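Local coordinates for concanavalin A-like lectin protein kinase family protein (Theobroma cacao, PDB 6CTH), which is probably a plant receptor-like protein kinase, whose kinase domain is expected to transfer phosphate from ATP to protein hydroxyl groups, at residues L259-M264 with A291-L296; V206-A211 with L228-V233. All blocks are in the same frame, centred on the assembly; numbering follows the deposited sequence.

Interaction 1. Residues L259-M264 with A291-L296. With ACT (acetate ion), chain D.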
loop_
_atom_site.group_PDB
_atom_site.type_symbol
_atom_site.label_atom_id
_atom_site.label_comp_id
_atom_site.label_asym_id
_atom_site.label_seq_id
_atom_site.Cartn_x
_atom_site.Cartn_y
_atom_site.Cartn_z
ATOM N N LEU A 259 2.400 16.000 12.352
ATOM C CA LEU A 259 2.665 16.260 10.944
ATOM C C LEU A 259 4.151 16.309 10.697
ATOM O O LEU A 259 4.633 15.736 9.733
ATOM C CB LEU A 259 2.033 17.578 10.456
ATOM C CG LEU A 259 2.434 18.014 9.049
ATOM C CD1 LEU A 259 2.036 17.022 7.958
ATOM C CD2 LEU A 259 1.807 19.374 8.783
ATOM N N GLU A 260 4.877 17.022 11.564
ATOM C CA GLU A 260 6.307 17.086 11.459
ATOM C C GLU A 260 6.905 15.700 11.502
ATOM O O GLU A 260 7.810 15.368 10.738
ATOM C CB GLU A 260 6.895 17.913 12.633
ATOM C CG GLU A 260 8.399 18.061 12.595
ATOM C CD GLU A 260 8.904 18.979 13.712
ATOM O OE1 GLU A 260 8.657 18.659 14.886
ATOM O OE2 GLU A 260 9.472 20.020 13.367
ATOM N N CYS A 261 6.406 14.911 12.437
ATOM C CA CYS A 261 6.943 13.586 12.652
ATOM C C CYS A 261 6.717 12.724 11.427
ATOM O O CYS A 261 7.629 12.041 10.982
ATOM C CB CYS A 261 6.293 12.964 13.857
ATOM S SG CYS A 261 7.082 11.407 14.294
ATOM N N LEU A 262 5.507 12.784 10.896
ATOM C CA LEU A 262 5.147 12.033 9.684
ATOM C C LEU A 262 6.002 12.426 8.514
ATOM O O LEU A 262 6.501 11.565 7.810
ATOM C CB LEU A 262 3.657 12.167 9.353
ATOM C CG LEU A 262 3.142 11.322 8.174
ATOM C CD1 LEU A 262 3.439 9.848 8.358
ATOM C CD2 LEU A 262 1.642 11.490 7.995
ATOM N N VAL A 263 6.199 13.731 8.301
ATOM C CA VAL A 263 7.023 14.181 7.189
ATOM C C VAL A 263 8.463 13.753 7.343
ATOM O O VAL A 263 9.054 13.284 6.395
ATOM C CB VAL A 263 6.923 15.728 7.007
ATOM C CG1 VAL A 263 7.979 16.247 6.055
ATOM C CG2 VAL A 263 5.547 16.100 6.480
ATOM N N MET A 264 9.053 13.938 8.525
ATOM C CA MET A 264 10.449 13.570 8.690
ATOM C C MET A 264 10.670 12.052 8.595
ATOM O O MET A 264 11.668 11.599 8.031
ATOM C CB MET A 264 11.071 14.198 9.972
ATOM C CG MET A 264 11.366 15.719 9.831
ATOM S SD MET A 264 11.720 16.266 11.508
ATOM C CE MET A 264 13.479 15.933 11.513
ATOM N N ALA A 291 11.323 7.593 20.448
ATOM C CA ALA A 291 12.715 7.751 20.019
ATOM C C ALA A 291 12.845 9.019 19.231
ATOM O O ALA A 291 11.837 9.496 18.705
ATOM C CB ALA A 291 13.188 6.554 19.194
ATOM N N PRO A 292 14.072 9.569 19.098
ATOM C CA PRO A 292 14.162 10.898 18.471
ATOM C C PRO A 292 13.890 10.982 16.977
ATOM O O PRO A 292 14.139 10.024 16.255
ATOM C CB PRO A 292 15.630 11.297 18.703
ATOM C CG PRO A 292 16.023 10.528 19.899
ATOM C CD PRO A 292 15.363 9.190 19.699
ATOM N N LEU A 293 13.484 12.174 16.530
ATOM C CA LEU A 293 13.332 12.478 15.121
ATOM C C LEU A 293 14.666 12.235 14.432
ATOM O O LEU A 293 15.715 12.428 15.038
ATOM C CB LEU A 293 12.873 13.924 14.895
ATOM C CG LEU A 293 11.456 14.252 15.398
ATOM C CD1 LEU A 293 11.300 15.749 15.415
ATOM C CD2 LEU A 293 10.361 13.624 14.555
ATOM N N PRO A 294 14.648 11.759 13.189
ATOM C CA PRO A 294 15.923 11.562 12.497
ATOM C C PRO A 294 16.613 12.897 12.186
ATOM O O PRO A 294 15.923 13.883 11.966
ATOM C CB PRO A 294 15.508 10.930 11.170
ATOM C CG PRO A 294 14.143 11.466 10.946
ATOM C CD PRO A 294 13.501 11.460 12.315
ATOM N N ASN A 295 17.935 12.878 12.128
ATOM C CA ASN A 295 18.730 14.014 11.632
ATOM C C ASN A 295 18.840 13.886 10.107
ATOM O O ASN A 295 19.538 13.018 9.585
ATOM C CB ASN A 295 20.121 14.070 12.269
ATOM C CG ASN A 295 20.089 14.649 13.679
ATOM O OD1 ASN A 295 19.011 14.822 14.267
ATOM N ND2 ASN A 295 21.274 14.934 14.243
ATOM N N LEU A 296 18.120 14.737 9.420
ATOM C CA LEU A 296 18.094 14.716 7.953
ATOM C C LEU A 296 18.843 15.922 7.430
ATOM O O LEU A 296 18.733 16.962 8.026
ATOM C CB LEU A 296 16.665 14.777 7.495
ATOM C CG LEU A 296 15.873 13.526 7.865
ATOM C CD1 LEU A 296 14.459 13.728 7.395
ATOM C CD2 LEU A 296 16.459 12.271 7.213
HETATM C C ACT D . 19.439 9.635 12.700
HETATM O O ACT D . 19.965 10.078 11.673
HETATM O OXT ACT D . 18.692 10.340 13.390
HETATM C CH3 ACT D . 19.581 8.178 13.005
#

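Interaction 2. Residues V206-A211 with L228-V233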
loop_
_atom_site.group_PDB
_atom_site.type_symbol
_atom_site.label_atom_id
_atom_site.label_comp_id
_atom_site.label_asym_id
_atom_site.label_seq_id
_atom_site.Cartn_x
_atom_site.Cartn_y
_atom_site.Cartn_z
ATOM N N VAL A 206 4.453 6.528 0.562
ATOM C CA VAL A 206 3.064 6.458 0.986
ATOM C C VAL A 206 2.802 7.412 2.145
ATOM O O VAL A 206 1.783 8.068 2.179
ATOM C CB VAL A 206 2.658 4.994 1.318
ATOM C CG1 VAL A 206 1.339 4.958 2.084
ATOM C CG2 VAL A 206 2.565 4.196 0.005
ATOM N N ALA A 207 3.689 7.446 3.144
ATOM C CA ALA A 207 3.525 8.332 4.296
ATOM C C ALA A 207 3.366 9.790 3.831
ATOM O O ALA A 207 2.511 10.513 4.305
ATOM C CB ALA A 207 4.718 8.224 5.213
ATOM N N LEU A 208 4.175 10.176 2.863
ATOM C CA LEU A 208 4.133 11.558 2.339
ATOM C C LEU A 208 2.891 11.844 1.520
ATOM O O LEU A 208 2.378 12.969 1.552
ATOM C CB LEU A 208 5.404 11.852 1.566
ATOM C CG LEU A 208 6.671 11.820 2.426
ATOM C CD1 LEU A 208 7.914 12.090 1.636
ATOM C CD2 LEU A 208 6.613 12.760 3.630
ATOM N N GLU A 209 2.410 10.843 0.771
ATOM C CA GLU A 209 1.138 10.953 0.046
ATOM C C GLU A 209 0.006 11.169 1.021
ATOM O O GLU A 209 -0.903 11.937 0.766
ATOM C CB GLU A 209 0.829 9.725 -0.814
ATOM C CG GLU A 209 1.805 9.499 -1.947
ATOM C CD GLU A 209 1.544 8.300 -2.785
ATOM O OE1 GLU A 209 1.173 7.239 -2.183
ATOM O OE2 GLU A 209 1.686 8.382 -4.055
ATOM N N ILE A 210 0.006 10.411 2.137
ATOM C CA ILE A 210 -1.039 10.548 3.127
ATOM C C ILE A 210 -1.040 11.941 3.827
ATOM O O ILE A 210 -2.089 12.561 4.013
ATOM C CB ILE A 210 -0.912 9.384 4.135
ATOM C CG1 ILE A 210 -1.275 8.072 3.466
ATOM C CG2 ILE A 210 -1.766 9.573 5.373
ATOM C CD1 ILE A 210 -0.995 6.842 4.333
ATOM N N ALA A 211 0.127 12.433 4.190
ATOM C CA ALA A 211 0.277 13.775 4.780
ATOM C C ALA A 211 -0.228 14.888 3.837
ATOM O O ALA A 211 -0.861 15.850 4.286
ATOM C CB ALA A 211 1.736 14.030 5.093
ATOM N N LEU A 228 7.559 15.627 -9.065
ATOM C CA LEU A 228 7.384 14.548 -8.102
ATOM C C LEU A 228 7.265 15.010 -6.672
ATOM O O LEU A 228 7.864 15.985 -6.243
ATOM C CB LEU A 228 8.546 13.552 -8.196
ATOM C CG LEU A 228 8.769 12.798 -9.508
ATOM C CD1 LEU A 228 10.010 11.956 -9.336
ATOM C CD2 LEU A 228 7.614 11.889 -9.890
ATOM N N LEU A 229 6.575 14.185 -5.884
ATOM C CA LEU A 229 6.337 14.494 -4.487
ATOM C C LEU A 229 7.542 14.576 -3.586
ATOM O O LEU A 229 7.652 15.528 -2.818
ATOM C CB LEU A 229 5.367 13.433 -3.886
ATOM C CG LEU A 229 4.890 13.680 -2.452
ATOM C CD1 LEU A 229 4.129 14.966 -2.325
ATOM C CD2 LEU A 229 3.981 12.519 -2.064
ATOM N N VAL A 230 8.414 13.563 -3.592
ATOM C CA VAL A 230 9.450 13.471 -2.599
ATOM C C VAL A 230 10.427 14.679 -2.667
ATOM O O VAL A 230 10.744 15.245 -1.629
ATOM C CB VAL A 230 10.186 12.103 -2.661
ATOM C CG1 VAL A 230 11.443 12.059 -1.833
ATOM C CG2 VAL A 230 9.231 10.970 -2.216
ATOM N N PRO A 231 10.883 15.053 -3.863
ATOM C CA PRO A 231 11.798 16.240 -3.912
ATOM C C PRO A 231 11.149 17.511 -3.404
ATOM O O PRO A 231 11.820 18.292 -2.734
ATOM C CB PRO A 231 12.134 16.391 -5.388
ATOM C CG PRO A 231 11.871 15.081 -6.001
ATOM C CD PRO A 231 10.812 14.392 -5.167
ATOM N N TRP A 232 9.867 17.716 -3.682
ATOM C CA TRP A 232 9.168 18.896 -3.181
ATOM C C TRP A 232 9.019 18.865 -1.678
ATOM O O TRP A 232 9.201 19.865 -1.025
ATOM C CB TRP A 232 7.797 19.024 -3.851
ATOM C CG TRP A 232 6.942 20.105 -3.331
ATOM C CD1 TRP A 232 6.980 21.431 -3.691
ATOM C CD2 TRP A 232 5.872 19.977 -2.389
ATOM N NE1 TRP A 232 5.993 22.133 -3.019
ATOM C CE2 TRP A 232 5.299 21.264 -2.222
ATOM C CE3 TRP A 232 5.330 18.908 -1.683
ATOM C CZ2 TRP A 232 4.213 21.501 -1.367
ATOM C CZ3 TRP A 232 4.245 19.147 -0.818
ATOM C CH2 TRP A 232 3.706 20.441 -0.673
ATOM N N VAL A 233 8.710 17.685 -1.097
ATOM C CA VAL A 233 8.665 17.578 0.364
ATOM C C VAL A 233 10.044 17.842 0.964
ATOM O O VAL A 233 10.173 18.590 1.962
ATOM C CB VAL A 233 8.056 16.224 0.859
ATOM C CG1 VAL A 233 8.075 16.152 2.377
ATOM C CG2 VAL A 233 6.623 16.087 0.382
#

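Interaction 1. Residues L259-M264 with A291-L296
Leu293 points its isobutyl group at the helical turn 259-264 and spreads its two methyls over different residues. CD2 lies against Cys261, at 3.9 Å from Cys261 CA and 4.0 Å from Cys261 SG, while CD1 lies 4.0 Å from Met264 SD. The fork suits a branched leucine, since one methyl meets Cys261 while the other reaches Met264, one turn further on. Leu293 crosses the Met264 side chain at about a right angle, and it meets the Glu260 side chain in the same crosswise manner. The chain of Glu260 is extended beyond CG, and Leu293 CD1 packs at 4.0 Å from Glu260 OE1.

Met264 has the largest share of the buried surface. Its CG stands beside the backbone N, anti to the carbonyl carbon (chi1 -75°), and a bend at chi3 (88°) carries the terminal methyl across to the loop, where CE comes to 3.2 Å from Pro294 O. A flexible, unbranched thioether can bend in this way and fill an irregular surface. The helix 256-269 belongs to the C-terminal lobe of the protein kinase fold, and the segment 291-296 is an irregular, largely extended strip of chain that follows helix 280-287 and packs along helix 256-269. The proline ring packs against the backbone of Met264, with Pro294 CG 3.8 Å from Met264 O, and Leu296 CD1 approaches the same carbonyl oxygen at 3.6 Å. Pro294 also rests on Trp268 and Leu296 on Leu267, farther along the same helix, while Tyr237 packs against Met264. On the outer side, Asn295 N donates a hydrogen bond of 2.9 Å to OXT of an acetate ion, probably from the crystallisation liquor.

Interaction 2. Residues V206-A211 with L228-V233
Leu229 and Leu208 carry the contact between the two helices, and Leu229 does so with one methyl. Leu229 CD2 lies 3.6 Å from Glu209 N and also meets Glu209 CG and Leu208 CB, lodged against the backbone where these two residues join. Its CG is anti to the backbone N (chi1 -174°), which directs the branch to the neighbouring helix. Leu208 reaches back with both of its methyls: CD2 is 3.9 Å from Val233 CG1, and CD1 is 4.2 Å from Val230 CG2. Valines suit these places because their short, beta-branched side chains keep methyl groups close to the helix surface, where the longer leucine can reach them.

Helices 196-212 and 229-238 are packed here in the C-terminal lobe of the kinase fold, with the axes of the two short segments 10.5 Å apart and inclined at 70°. The steep angle concentrates the contact on a few residues of each helix.

Beyond this apolar layer, Glu209 divides its roles. Its CG packs on Leu229, whereas its carboxylate turns to polar partners, OE2 being hydrogen-bonded to Tyr183 OH and to Ser216 N; two such bonds would help a buried acid to keep its negative charge. Leu229 is itself joined to Ser216 by a backbone hydrogen bond, which sets the first turn of its helix beside the loop leaving helix 196-212. Leu267 of helix 256-269 packs against both Leu208 and Val233.

Along the chain, helix 196-212 comes first, and interaction 2 closes the connection from it to helix 229-238, with 16 residues between the segments. Helix 256-269 follows, and interaction 1 then closes a second loop, in which helix 280-287 lies between the helix and the tail segment 291-296. The two loops stand in series, neither nesting nor crossing. They nevertheless meet in space, their centres 14 Å apart: Val263 CG1 packs 3.7 Å from Val233 CG1, and Leu262 CD1 lies 3.8 Å from Ala207 CB. Helix 256-269 thus touches both helices of interaction 2 and the tail of interaction 1, tying these parts of the C-terminal lobe together.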